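Local structure of TfuA domain-containing protein (6XP8) at residues G95-W100 against R200-L205; I46-F51 against G75-A80; S165-T170 against Q186-C191; N150-L155 against G177-E182. The protein takes part in peptide backbone thioamidation, probably as the partner of a YcaO enzyme that modifies the peptide. All blocks are in the same frame, centred on the assembly; numbering follows the deposited sequence.

Contact 1: residues G95-W100 against R200-L205; sequences GKVYEW and RQDAVL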
loop_
_atom_site.group_PDB
_atom_site.type_symbol
_atom_site.label_atom_id
_atom_site.label_comp_id
_atom_site.label_asym_id
_atom_site.label_seq_id
_atom_site.Cartn_x
_atom_site.Cartn_y
_atom_site.Cartn_z
ATOM N N GLY A 95 3.084 -9.741 3.039
ATOM C CA GLY A 95 2.915 -8.574 3.892
ATOM C C GLY A 95 1.597 -8.541 4.639
ATOM O O GLY A 95 0.688 -9.327 4.355
ATOM N N LYS A 96 1.493 -7.602 5.577
ATOM C CA LYS A 96 0.337 -7.500 6.480
ATOM C C LYS A 96 -0.959 -7.073 5.781
ATOM O O LYS A 96 -2.038 -7.595 6.097
ATOM C CB LYS A 96 0.646 -6.563 7.660
ATOM C CG LYS A 96 1.841 -6.976 8.524
ATOM C CD LYS A 96 1.570 -8.173 9.428
ATOM C CE LYS A 96 2.667 -8.333 10.474
ATOM N NZ LYS A 96 2.636 -9.663 11.155
ATOM N N VAL A 97 -0.855 -6.141 4.832
ATOM C CA VAL A 97 -2.033 -5.646 4.105
ATOM C C VAL A 97 -2.690 -6.804 3.343
ATOM O O VAL A 97 -3.910 -6.969 3.399
ATOM C CB VAL A 97 -1.712 -4.431 3.188
ATOM C CG1 VAL A 97 -2.963 -3.940 2.476
ATOM C CG2 VAL A 97 -1.123 -3.282 3.997
ATOM N N TYR A 98 -1.872 -7.619 2.673
ATOM C CA TYR A 98 -2.350 -8.834 2.018
ATOM C C TYR A 98 -3.057 -9.773 3.006
ATOM O O TYR A 98 -4.162 -10.243 2.728
ATOM C CB TYR A 98 -1.205 -9.578 1.318
ATOM C CG TYR A 98 -1.554 -11.015 0.973
ATOM C CD1 TYR A 98 -2.515 -11.312 -0.003
ATOM C CD2 TYR A 98 -0.934 -12.077 1.644
ATOM C CE1 TYR A 98 -2.844 -12.630 -0.307
ATOM C CE2 TYR A 98 -1.247 -13.396 1.339
ATOM C CZ TYR A 98 -2.199 -13.665 0.371
ATOM O OH TYR A 98 -2.499 -14.978 0.077
ATOM N N GLU A 99 -2.400 -10.048 4.135
ATOM C CA GLU A 99 -2.958 -10.902 5.191
ATOM C C GLU A 99 -4.327 -10.417 5.674
ATOM O O GLU A 99 -5.259 -11.219 5.797
ATOM C CB GLU A 99 -1.981 -11.026 6.362
ATOM C CG GLU A 99 -0.754 -11.877 6.053
ATOM C CD GLU A 99 0.393 -11.691 7.039
ATOM O OE1 GLU A 99 0.227 -11.018 8.084
ATOM O OE2 GLU A 99 1.483 -12.235 6.760
ATOM N N TRP A 100 -4.446 -9.112 5.920
ATOM C CA TRP A 100 -5.717 -8.519 6.357
ATOM C C TRP A 100 -6.836 -8.650 5.324
ATOM O O TRP A 100 -7.970 -8.950 5.689
ATOM C CB TRP A 100 -5.539 -7.056 6.771
ATOM C CG TRP A 100 -4.689 -6.834 7.991
ATOM C CD1 TRP A 100 -4.619 -7.625 9.107
ATOM C CD2 TRP A 100 -3.820 -5.724 8.233
ATOM N NE1 TRP A 100 -3.746 -7.085 10.019
ATOM C CE2 TRP A 100 -3.239 -5.919 9.511
ATOM C CE3 TRP A 100 -3.461 -4.588 7.488
ATOM C CZ2 TRP A 100 -2.317 -5.015 10.064
ATOM C CZ3 TRP A 100 -2.543 -3.687 8.038
ATOM C CH2 TRP A 100 -1.982 -3.912 9.314
ATOM N N ARG A 200 5.049 0.821 3.302
ATOM C CA ARG A 200 6.480 0.780 2.983
ATOM C C ARG A 200 7.115 -0.546 3.402
ATOM O O ARG A 200 7.911 -1.121 2.658
ATOM C CB ARG A 200 7.213 1.941 3.658
ATOM C CG ARG A 200 8.685 2.031 3.304
ATOM C CD ARG A 200 9.383 3.139 4.078
ATOM N NE ARG A 200 10.751 3.321 3.590
ATOM C CZ ARG A 200 11.086 4.073 2.543
ATOM N NH1 ARG A 200 10.157 4.739 1.863
ATOM N NH2 ARG A 200 12.359 4.161 2.177
ATOM N N GLN A 201 6.756 -1.031 4.591
ATOM C CA GLN A 201 7.329 -2.278 5.104
ATOM C C GLN A 201 6.877 -3.459 4.267
ATOM O O GLN A 201 7.676 -4.340 3.960
ATOM C CB GLN A 201 7.013 -2.479 6.590
ATOM C CG GLN A 201 7.763 -1.475 7.466
ATOM C CD GLN A 201 7.420 -1.576 8.937
ATOM O OE1 GLN A 201 6.246 -1.685 9.310
ATOM N NE2 GLN A 201 8.443 -1.522 9.788
ATOM N N ASP A 202 5.605 -3.448 3.871
ATOM C CA ASP A 202 5.090 -4.482 2.982
ATOM C C ASP A 202 5.730 -4.413 1.605
ATOM O O ASP A 202 6.014 -5.460 1.014
ATOM C CB ASP A 202 3.578 -4.376 2.844
ATOM C CG ASP A 202 2.832 -5.022 3.984
ATOM O OD1 ASP A 202 3.441 -5.412 5.014
ATOM O OD2 ASP A 202 1.603 -5.134 3.833
ATOM N N ALA A 203 5.934 -3.192 1.099
ATOM C CA ALA A 203 6.607 -2.967 -0.194
ATOM C C ALA A 203 8.007 -3.582 -0.215
ATOM O O ALA A 203 8.378 -4.253 -1.177
ATOM C CB ALA A 203 6.668 -1.481 -0.532
ATOM N N VAL A 204 8.768 -3.362 0.855
ATOM C CA VAL A 204 10.087 -3.979 1.021
ATOM C C VAL A 204 10.005 -5.514 0.995
ATOM O O VAL A 204 10.820 -6.166 0.340
ATOM C CB VAL A 204 10.826 -3.414 2.257
ATOM C CG1 VAL A 204 12.111 -4.182 2.547
ATOM C CG2 VAL A 204 11.160 -1.950 2.013
ATOM N N LEU A 205 8.994 -6.074 1.662
ATOM C CA LEU A 205 8.746 -7.517 1.612
ATOM C C LEU A 205 8.481 -8.042 0.197
ATOM O O LEU A 205 8.944 -9.130 -0.141
ATOM C CB LEU A 205 7.625 -7.933 2.576
ATOM C CG LEU A 205 7.886 -7.903 4.086
ATOM C CD1 LEU A 205 6.617 -8.300 4.823
ATOM C CD2 LEU A 205 9.053 -8.794 4.490
HETATM O O HOH W 1 0.754 -6.677 1.883
#

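Contact 2: residues I46-F51 against G75-A80; sequences IIDGIF and GASMGA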
loop_
_atom_site.group_PDB
_atom_site.type_symbol
_atom_site.label_atom_id
_atom_site.label_comp_id
_atom_site.label_asym_id
_atom_site.label_seq_id
_atom_site.Cartn_x
_atom_site.Cartn_y
_atom_site.Cartn_z
ATOM N N ILE A 46 3.827 -6.561 -8.264
ATOM C CA ILE A 46 2.809 -5.511 -8.236
ATOM C C ILE A 46 2.759 -4.980 -6.810
ATOM O O ILE A 46 2.387 -5.708 -5.890
ATOM C CB ILE A 46 1.408 -6.001 -8.690
ATOM C CG1 ILE A 46 1.459 -6.597 -10.115
ATOM C CG2 ILE A 46 0.405 -4.852 -8.611
ATOM C CD1 ILE A 46 0.192 -7.322 -10.537
ATOM N N ILE A 47 3.172 -3.725 -6.633
ATOM C CA ILE A 47 3.025 -3.032 -5.350
ATOM C C ILE A 47 1.875 -2.029 -5.501
ATOM O O ILE A 47 0.785 -2.240 -4.961
ATOM C CB ILE A 47 4.347 -2.376 -4.858
ATOM C CG1 ILE A 47 5.444 -3.451 -4.689
ATOM C CG2 ILE A 47 4.118 -1.608 -3.552
ATOM C CD1 ILE A 47 6.841 -2.947 -4.362
ATOM N N ASP A 48 2.119 -0.982 -6.287
ATOM C CA ASP A 48 1.167 0.107 -6.480
ATOM C C ASP A 48 0.490 0.020 -7.835
ATOM O O ASP A 48 1.073 -0.477 -8.805
ATOM C CB ASP A 48 1.867 1.459 -6.308
ATOM C CG ASP A 48 2.515 1.605 -4.942
ATOM O OD1 ASP A 48 1.840 1.308 -3.937
ATOM O OD2 ASP A 48 3.698 2.013 -4.876
ATOM N N GLY A 49 -0.749 0.499 -7.876
ATOM C CA GLY A 49 -1.531 0.546 -9.097
ATOM C C GLY A 49 -2.680 1.517 -8.971
ATOM O O GLY A 49 -3.145 1.816 -7.857
ATOM N N ILE A 50 -3.136 2.016 -10.117
ATOM C CA ILE A 50 -4.295 2.910 -10.167
ATOM C C ILE A 50 -5.548 2.111 -9.793
ATOM O O ILE A 50 -5.720 0.976 -10.250
ATOM C CB ILE A 50 -4.403 3.615 -11.550
ATOM C CG1 ILE A 50 -3.439 4.807 -11.624
ATOM C CG2 ILE A 50 -5.802 4.159 -11.806
ATOM C CD1 ILE A 50 -1.991 4.455 -11.868
ATOM N N PHE A 51 -6.406 2.701 -8.958
ATOM C CA PHE A 51 -7.612 2.019 -8.455
ATOM C C PHE A 51 -8.883 2.259 -9.267
ATOM O O PHE A 51 -9.818 1.459 -9.194
ATOM C CB PHE A 51 -7.850 2.338 -6.970
ATOM C CG PHE A 51 -6.799 1.770 -6.059
ATOM C CD1 PHE A 51 -6.675 0.385 -5.892
ATOM C CD2 PHE A 51 -5.926 2.614 -5.366
ATOM C CE1 PHE A 51 -5.692 -0.147 -5.059
ATOM C CE2 PHE A 51 -4.944 2.088 -4.525
ATOM C CZ PHE A 51 -4.828 0.710 -4.378
ATOM N N GLY A 75 1.752 -7.146 -2.976
ATOM C CA GLY A 75 1.595 -6.707 -1.595
ATOM C C GLY A 75 1.476 -5.200 -1.473
ATOM O O GLY A 75 1.564 -4.467 -2.478
ATOM N N ALA A 76 1.281 -4.754 -0.230
ATOM C CA ALA A 76 1.232 -3.331 0.187
ATOM C C ALA A 76 -0.030 -2.556 -0.212
ATOM O O ALA A 76 -0.706 -1.976 0.647
ATOM C CB ALA A 76 2.496 -2.571 -0.223
ATOM N N SER A 77 -0.337 -2.549 -1.507
ATOM C CA SER A 77 -1.370 -1.673 -2.044
ATOM C C SER A 77 -2.248 -2.429 -3.043
ATOM O O SER A 77 -2.916 -3.387 -2.649
ATOM C CB SER A 77 -0.715 -0.434 -2.661
ATOM O OG SER A 77 -1.640 0.636 -2.766
ATOM N N MET A 78 -2.254 -2.016 -4.317
ATOM C CA MET A 78 -2.974 -2.769 -5.357
ATOM C C MET A 78 -2.527 -4.236 -5.408
ATOM O O MET A 78 -3.345 -5.133 -5.633
ATOM C CB MET A 78 -2.873 -2.097 -6.740
ATOM C CG MET A 78 -3.541 -2.869 -7.881
ATOM S SD MET A 78 -5.303 -3.207 -7.634
ATOM C CE MET A 78 -6.058 -1.842 -8.512
ATOM N N GLY A 79 -1.239 -4.481 -5.170
ATOM C CA GLY A 79 -0.720 -5.849 -5.140
ATOM C C GLY A 79 -1.316 -6.690 -4.023
ATOM O O GLY A 79 -1.542 -7.890 -4.195
ATOM N N ALA A 80 -1.567 -6.063 -2.878
ATOM C CA ALA A 80 -2.192 -6.748 -1.736
ATOM C C ALA A 80 -3.645 -7.124 -2.031
ATOM O O ALA A 80 -4.065 -8.246 -1.748
ATOM C CB ALA A 80 -2.106 -5.885 -0.490
HETATM O O HOH W 2 -1.719 1.361 -5.292
#

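Contact 3: residues S165-T170 against Q186-C191; sequences SYLGLT and QLLDFC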
loop_
_atom_site.group_PDB
_atom_site.type_symbol
_atom_site.label_atom_id
_atom_site.label_comp_id
_atom_site.label_asym_id
_atom_site.label_seq_id
_atom_site.Cartn_x
_atom_site.Cartn_y
_atom_site.Cartn_z
ATOM N N SER A 165 -4.835 13.049 6.162
ATOM C CA SER A 165 -3.486 13.365 6.639
ATOM C C SER A 165 -3.515 13.409 8.159
ATOM O O SER A 165 -4.580 13.600 8.752
ATOM C CB SER A 165 -2.990 14.705 6.074
ATOM O OG SER A 165 -3.698 15.808 6.628
ATOM N N TYR A 166 -2.351 13.242 8.782
ATOM C CA TYR A 166 -2.255 13.287 10.239
ATOM C C TYR A 166 -2.575 14.669 10.799
ATOM O O TYR A 166 -3.233 14.775 11.835
ATOM C CB TYR A 166 -0.898 12.779 10.721
ATOM C CG TYR A 166 -0.665 11.326 10.380
ATOM C CD1 TYR A 166 -1.471 10.317 10.933
ATOM C CD2 TYR A 166 0.362 10.952 9.508
ATOM C CE1 TYR A 166 -1.264 8.976 10.616
ATOM C CE2 TYR A 166 0.577 9.615 9.187
ATOM C CZ TYR A 166 -0.231 8.636 9.750
ATOM O OH TYR A 166 -0.028 7.309 9.438
ATOM N N LEU A 167 -2.133 15.713 10.096
ATOM C CA LEU A 167 -2.492 17.087 10.441
ATOM C C LEU A 167 -3.992 17.338 10.280
ATOM O O LEU A 167 -4.608 17.908 11.177
ATOM C CB LEU A 167 -1.664 18.102 9.637
ATOM C CG LEU A 167 -1.882 19.621 9.779
ATOM C CD1 LEU A 167 -2.032 20.135 11.208
ATOM C CD2 LEU A 167 -0.723 20.326 9.103
ATOM N N GLY A 168 -4.566 16.897 9.157
ATOM C CA GLY A 168 -6.001 17.055 8.892
ATOM C C GLY A 168 -6.865 16.319 9.903
ATOM O O GLY A 168 -7.885 16.844 10.358
ATOM N N LEU A 169 -6.430 15.112 10.267
ATOM C CA LEU A 169 -7.137 14.263 11.221
ATOM C C LEU A 169 -7.144 14.851 12.631
ATOM O O LEU A 169 -8.197 14.894 13.269
ATOM C CB LEU A 169 -6.546 12.844 11.224
ATOM C CG LEU A 169 -7.285 11.714 11.953
ATOM C CD1 LEU A 169 -8.662 11.467 11.346
ATOM C CD2 LEU A 169 -6.448 10.442 11.936
ATOM N N THR A 170 -5.978 15.303 13.101
ATOM C CA THR A 170 -5.864 15.916 14.434
ATOM C C THR A 170 -6.558 17.279 14.510
ATOM O O THR A 170 -7.130 17.625 15.546
ATOM C CB THR A 170 -4.402 16.032 14.929
ATOM O OG1 THR A 170 -3.613 16.748 13.971
ATOM C CG2 THR A 170 -3.800 14.644 15.183
ATOM N N GLN A 186 0.510 16.657 20.577
ATOM C CA GLN A 186 1.413 15.572 20.966
ATOM C C GLN A 186 1.226 14.357 20.061
ATOM O O GLN A 186 2.204 13.721 19.664
ATOM C CB GLN A 186 1.221 15.190 22.441
ATOM C CG GLN A 186 1.535 16.306 23.436
ATOM C CD GLN A 186 2.985 16.764 23.395
ATOM O OE1 GLN A 186 3.914 15.956 23.487
ATOM N NE2 GLN A 186 3.184 18.073 23.260
ATOM N N LEU A 187 -0.030 14.065 19.719
ATOM C CA LEU A 187 -0.352 12.979 18.790
ATOM C C LEU A 187 0.205 13.231 17.383
ATOM O O LEU A 187 0.767 12.318 16.766
ATOM C CB LEU A 187 -1.866 12.734 18.746
ATOM C CG LEU A 187 -2.412 11.714 17.738
ATOM C CD1 LEU A 187 -1.897 10.310 18.017
ATOM C CD2 LEU A 187 -3.924 11.753 17.764
ATOM N N LEU A 188 0.047 14.459 16.891
ATOM C CA LEU A 188 0.573 14.852 15.577
ATOM C C LEU A 188 2.097 14.690 15.463
ATOM O O LEU A 188 2.589 14.187 14.447
ATOM C CB LEU A 188 0.137 16.276 15.208
ATOM C CG LEU A 188 0.577 16.855 13.852
ATOM C CD1 LEU A 188 0.211 15.953 12.676
ATOM C CD2 LEU A 188 -0.011 18.241 13.665
ATOM N N ASP A 189 2.823 15.110 16.499
ATOM C CA ASP A 189 4.277 14.917 16.572
ATOM C C ASP A 189 4.651 13.439 16.467
ATOM O O ASP A 189 5.571 13.084 15.720
ATOM C CB ASP A 189 4.848 15.527 17.858
ATOM C CG ASP A 189 4.884 17.048 17.831
ATOM O OD1 ASP A 189 4.956 17.652 16.732
ATOM O OD2 ASP A 189 4.849 17.651 18.924
ATOM N N PHE A 190 3.921 12.590 17.192
ATOM C CA PHE A 190 4.114 11.140 17.134
ATOM C C PHE A 190 3.868 10.585 15.735
ATOM O O PHE A 190 4.659 9.774 15.252
ATOM C CB PHE A 190 3.225 10.406 18.151
ATOM C CG PHE A 190 3.339 8.904 18.085
ATOM C CD1 PHE A 190 4.387 8.239 18.733
ATOM C CD2 PHE A 190 2.408 8.146 17.366
ATOM C CE1 PHE A 190 4.500 6.858 18.667
ATOM C CE2 PHE A 190 2.520 6.759 17.296
ATOM C CZ PHE A 190 3.565 6.115 17.953
ATOM N N CYS A 191 2.772 11.013 15.107
ATOM C CA CYS A 191 2.398 10.543 13.772
ATOM C C CYS A 191 3.409 10.953 12.701
ATOM O O CYS A 191 3.650 10.204 11.751
ATOM C CB CYS A 191 1.004 11.045 13.399
ATOM S SG CYS A 191 -0.356 10.282 14.313
#

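Contact 4: residues N150-L155 against G177-E182; sequences NALLDL and GLIPKE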
loop_
_atom_site.group_PDB
_atom_site.type_symbol
_atom_site.label_atom_id
_atom_site.label_comp_id
_atom_site.label_asym_id
_atom_site.label_seq_id
_atom_site.Cartn_x
_atom_site.Cartn_y
_atom_site.Cartn_z
ATOM N N ASN A 150 -10.783 5.346 18.810
ATOM C CA ASN A 150 -11.962 4.924 18.046
ATOM C C ASN A 150 -12.631 6.075 17.299
ATOM O O ASN A 150 -13.057 5.900 16.151
ATOM C CB ASN A 150 -12.972 4.212 18.953
ATOM C CG ASN A 150 -12.429 2.919 19.554
ATOM O OD1 ASN A 150 -11.345 2.443 19.203
ATOM N ND2 ASN A 150 -13.195 2.345 20.476
ATOM N N ALA A 151 -12.703 7.244 17.943
ATOM C CA ALA A 151 -13.313 8.435 17.336
ATOM C C ALA A 151 -12.490 8.928 16.148
ATOM O O ALA A 151 -13.048 9.240 15.093
ATOM C CB ALA A 151 -13.502 9.544 18.365
ATOM N N LEU A 152 -11.167 8.972 16.315
ATOM C CA LEU A 152 -10.275 9.429 15.247
ATOM C C LEU A 152 -10.194 8.441 14.086
ATOM O O LEU A 152 -10.073 8.847 12.926
ATOM C CB LEU A 152 -8.878 9.739 15.785
ATOM C CG LEU A 152 -8.777 10.983 16.677
ATOM C CD1 LEU A 152 -7.396 11.037 17.306
ATOM C CD2 LEU A 152 -9.091 12.279 15.939
ATOM N N LEU A 153 -10.260 7.150 14.400
ATOM C CA LEU A 153 -10.287 6.121 13.366
ATOM C C LEU A 153 -11.569 6.196 12.530
ATOM O O LEU A 153 -11.510 6.164 11.299
ATOM C CB LEU A 153 -10.061 4.728 13.965
ATOM C CG LEU A 153 -10.188 3.500 13.048
ATOM C CD1 LEU A 153 -9.239 3.547 11.850
ATOM C CD2 LEU A 153 -9.958 2.243 13.868
ATOM N N ASP A 154 -12.716 6.317 13.201
ATOM C CA ASP A 154 -13.990 6.543 12.511
ATOM C C ASP A 154 -13.955 7.791 11.621
ATOM O O ASP A 154 -14.464 7.769 10.494
ATOM C CB ASP A 154 -15.142 6.644 13.519
ATOM C CG ASP A 154 -16.472 6.947 12.853
ATOM O OD1 ASP A 154 -17.047 6.033 12.215
ATOM O OD2 ASP A 154 -16.940 8.101 12.960
ATOM N N LEU A 155 -13.359 8.873 12.133
ATOM C CA LEU A 155 -13.188 10.103 11.352
ATOM C C LEU A 155 -12.373 9.839 10.083
ATOM O O LEU A 155 -12.769 10.265 8.994
ATOM C CB LEU A 155 -12.562 11.232 12.194
ATOM C CG LEU A 155 -12.282 12.593 11.522
ATOM C CD1 LEU A 155 -13.519 13.210 10.874
ATOM C CD2 LEU A 155 -11.643 13.578 12.494
ATOM N N GLY A 177 -14.401 18.018 18.660
ATOM C CA GLY A 177 -14.378 17.658 20.087
ATOM C C GLY A 177 -14.060 16.201 20.374
ATOM O O GLY A 177 -14.551 15.629 21.354
ATOM N N LEU A 178 -13.235 15.605 19.515
ATOM C CA LEU A 178 -12.861 14.193 19.632
ATOM C C LEU A 178 -11.591 13.973 20.454
ATOM O O LEU A 178 -11.337 12.861 20.914
ATOM C CB LEU A 178 -12.703 13.562 18.244
ATOM C CG LEU A 178 -13.812 13.723 17.192
ATOM C CD1 LEU A 178 -13.395 12.976 15.934
ATOM C CD2 LEU A 178 -15.176 13.241 17.678
ATOM N N ILE A 179 -10.818 15.043 20.639
ATOM C CA ILE A 179 -9.530 15.007 21.342
ATOM C C ILE A 179 -9.193 16.432 21.833
ATOM O O ILE A 179 -9.480 17.403 21.124
ATOM C CB ILE A 179 -8.400 14.409 20.431
ATOM C CG1 ILE A 179 -7.120 14.098 21.234
ATOM C CG2 ILE A 179 -8.139 15.276 19.190
ATOM C CD1 ILE A 179 -6.149 13.159 20.544
ATOM N N PRO A 180 -8.629 16.569 23.060
ATOM C CA PRO A 180 -8.111 17.883 23.458
ATOM C C PRO A 180 -7.024 18.347 22.496
ATOM O O PRO A 180 -6.245 17.523 22.008
ATOM C CB PRO A 180 -7.525 17.624 24.848
ATOM C CG PRO A 180 -8.322 16.485 25.377
ATOM C CD PRO A 180 -8.591 15.610 24.184
ATOM N N LYS A 181 -6.987 19.650 22.223
ATOM C CA LYS A 181 -6.067 20.206 21.224
ATOM C C LYS A 181 -4.583 20.052 21.577
ATOM O O LYS A 181 -3.768 19.809 20.687
ATOM C CB LYS A 181 -6.433 21.652 20.874
ATOM C CG LYS A 181 -7.664 21.732 19.980
ATOM C CD LYS A 181 -8.091 23.154 19.665
ATOM C CE LYS A 181 -9.454 23.134 18.990
ATOM N NZ LYS A 181 -10.084 24.481 18.913
ATOM N N GLU A 182 -4.239 20.165 22.861
ATOM C CA GLU A 182 -2.855 19.939 23.305
ATOM C C GLU A 182 -2.439 18.477 23.160
ATOM O O GLU A 182 -1.307 18.184 22.754
ATOM C CB GLU A 182 -2.630 20.439 24.738
ATOM C CG GLU A 182 -2.600 21.955 24.868
ATOM C CD GLU A 182 -1.431 22.594 24.139
ATOM O OE1 GLU A 182 -0.294 22.524 24.655
ATOM O OE2 GLU A 182 -1.657 23.170 23.052
#

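Contact 1: residues G95-W100 against R200-L205
Asp202 reaches out of helix 198-215 and sets its carboxylate against the first turn of helix 96-102, whose axis runs almost square to its own, at 98° between the two short segments. With chi1 near -82°, CG swings to the side of its own backbone N and the two oxygens are carried to the opposing backbone. There they divide the work. Lys96 N gives its hydrogen to Asp202 OD1 at 3.0 Å, on the syn side but well tilted out of the carboxylate plane. Val97 N meets Asp202 OD2 at 2.8 Å, on its syn lone pair and nearly straight, with 168° at the hydrogen. A water extends the grip by one residue: it accepts from Tyr98 N and donates to Asp202 OD2 at 2.6 Å, leaving that oxygen with two bonds and tying three successive amides of the turn to one side chain.

Around the carboxylate the packing is close. Val97 crosses it obliquely and lays CG2 3.3 Å from Asp202 OD2, while Lys96 crosses at about a right angle and sends its amine away. Gly95, without a side chain, brings its CA to 3.4 Å from Asp202 OD1. One turn after Asp202, Leu205 also points toward this segment and rests CD1 on Gly95 CA at 3.8 Å.

The negative charge sits at the positive end of the helix dipole, which probably favours the ionised form. This is capping of a helix N-terminus by a residue remote in sequence: an aspartate of helix 198-215 takes the first-turn amides of helix 96-102, where Gly95 holds the N-cap position.

Contact 2: residues I46-F51 against G75-A80
Met78 opens the helix 78-86 and turns its side chain straight onto the loop that follows strand 43-46. CB lies 3.5 Å from Gly49 N, and CG passes over Gly49 CA, where there is no side chain to push it back. CG stands anti to the backbone N (chi1 177°); the chain then bends twice, so that SD runs beside the Phe51 ring in an oblique Met-aromatic contact, 5.1 Å from the ring centroid. At the tip, CE closes on Phe51 CD1 at 3.5 Å and also reaches Ile50 O.

Ser77 OG comes to the same ring at its edge, 3.6 Å from Phe51 CZ. A water joins this hydroxyl to Gly49 N, and Lys199 is the hydroxyl's partner from helix 198-215. Further back the main chains meet directly: Gly79 N bonds to Ile47 O at 3.0 Å, and Gly75 N makes a weak bond to Ile46 O. Gly79 CA also lies 3.2 Å from Ile46 O, a CA-H...O contact.

The chemistry is thus split: glycines let the two backbones touch and bond at one end, while at the other the sulfur, methyl and ring pack together, and beside them a water and Lys199 serve the Ser77 hydroxyl.

Contact 3: residues S165-T170 against Q186-C191
The Tyr166 ring takes Cys191 on one face. Cys191 CB stands 3.4 Å above the ring plane, displaced toward the rim, and its nearest ring atom is Tyr166 CG at 3.5 Å, a CH-pi contact. Cys191 SG comes in more obliquely, 3.6 Å from Tyr166 CD1, adding a sulfur-aromatic contact on the same ring. The sulfur is put there by a chi1 of -71°, beside its backbone N and anti to the carbonyl carbon. Beyond the ring, the phenol oxygen leaves this pair of helices: Tyr166 OH bonds to Glu195 and Thr134.

Next to the ring, along the helices, the contact becomes aliphatic. Leu188, with CG anti to its backbone N (chi1 -179°), pushes its two methyls at the opposing helix. CD1 fits against main chain at the start of that helix, 3.5 Å from Leu167 N, and also touches Tyr166 CB. CD2 meets Leu167 CD1 at 3.7 Å, the two leucines crossing at a slant. Thr170, one turn after Tyr166, presents both branches: OG1 to Leu188 CD2, and CG2 to Leu187 CD2 at 3.9 Å. Its hydroxyl stays within hydrogen-bonding distance of main-chain carbonyls of its own helix, while its methyl faces helix 181-193. Ser165 caps this helix, its OG accepting from Gly168 N at 2.9 Å.

The helices 166-175 and 181-193 run antiparallel, 161° apart with the segment axes 9.7 Å from each other. What joins them here is dispersion and ring-face contact between carbon and sulfur; the polar groups mostly spend their bonds within their own helix or on third parties, so the pairing rests largely on apolar packing.

Contact 4: residues N150-L155 against G177-E182
Leu178 leans over the flank of helix 146-157 and meets three of its residues. Its CB faces Ala151 CB at 4.1 Å, and CD2 touches the same methyl. The other branch, CD1, goes deeper: it lies 3.8 Å from Ala151 O and 3.9 Å from Leu155 CD2, and beyond these it approaches Leu152 CD2. A chi1 of -50° turns CG away from the carbonyl carbon, and with chi2 extended the forked end spans the groove between Ala151 and Leu155, one turn apart.

Ile179 adds the second point of attachment. Its side chain is stretched out, CG1 anti to the backbone N (chi1 -168°), and the CD1 tip meets Leu152 CD1 at 4.1 Å, the two side chains lying about perpendicular.

Behind these contacts stands the turn from which both side chains emerge. Gly177, with positive phi, ends helix 166-175 in a Schellman motif; Leu178 and Ile179 then cross to Pro180, the N-cap of the next helix. The short link between helices 166-175 and 181-193 is thereby pinned to helix 146-157, with Leu187 of helix 181-193 packing on both Leu152 and Ile179, and Leu169 and Glu172 of helix 166-175 against Leu155.

In the fold
Two pairs of contacts occupy separate regions of the fold. Contacts 1 and 2 lie with centres 10 Å apart near the parallel sheet and touch, Val97 packing on Ala76 and Ala80 and Asp202 on Ala76. Contacts 3 and 4, also 10 Å apart, touch through Leu152, Leu155, Leu169, Leu187 and Ile179 in a region of helices and connecting loops, without strands, and share helix 181-193; their segments alternate along the chain. Between the pairs the centres are 23 to 29 Å apart. Contact 2 closes first, and contact 1 then encloses contacts 3 and 4, so the helical region is an excursion of the chain closed off where helix 198-215 returns to helix 96-102.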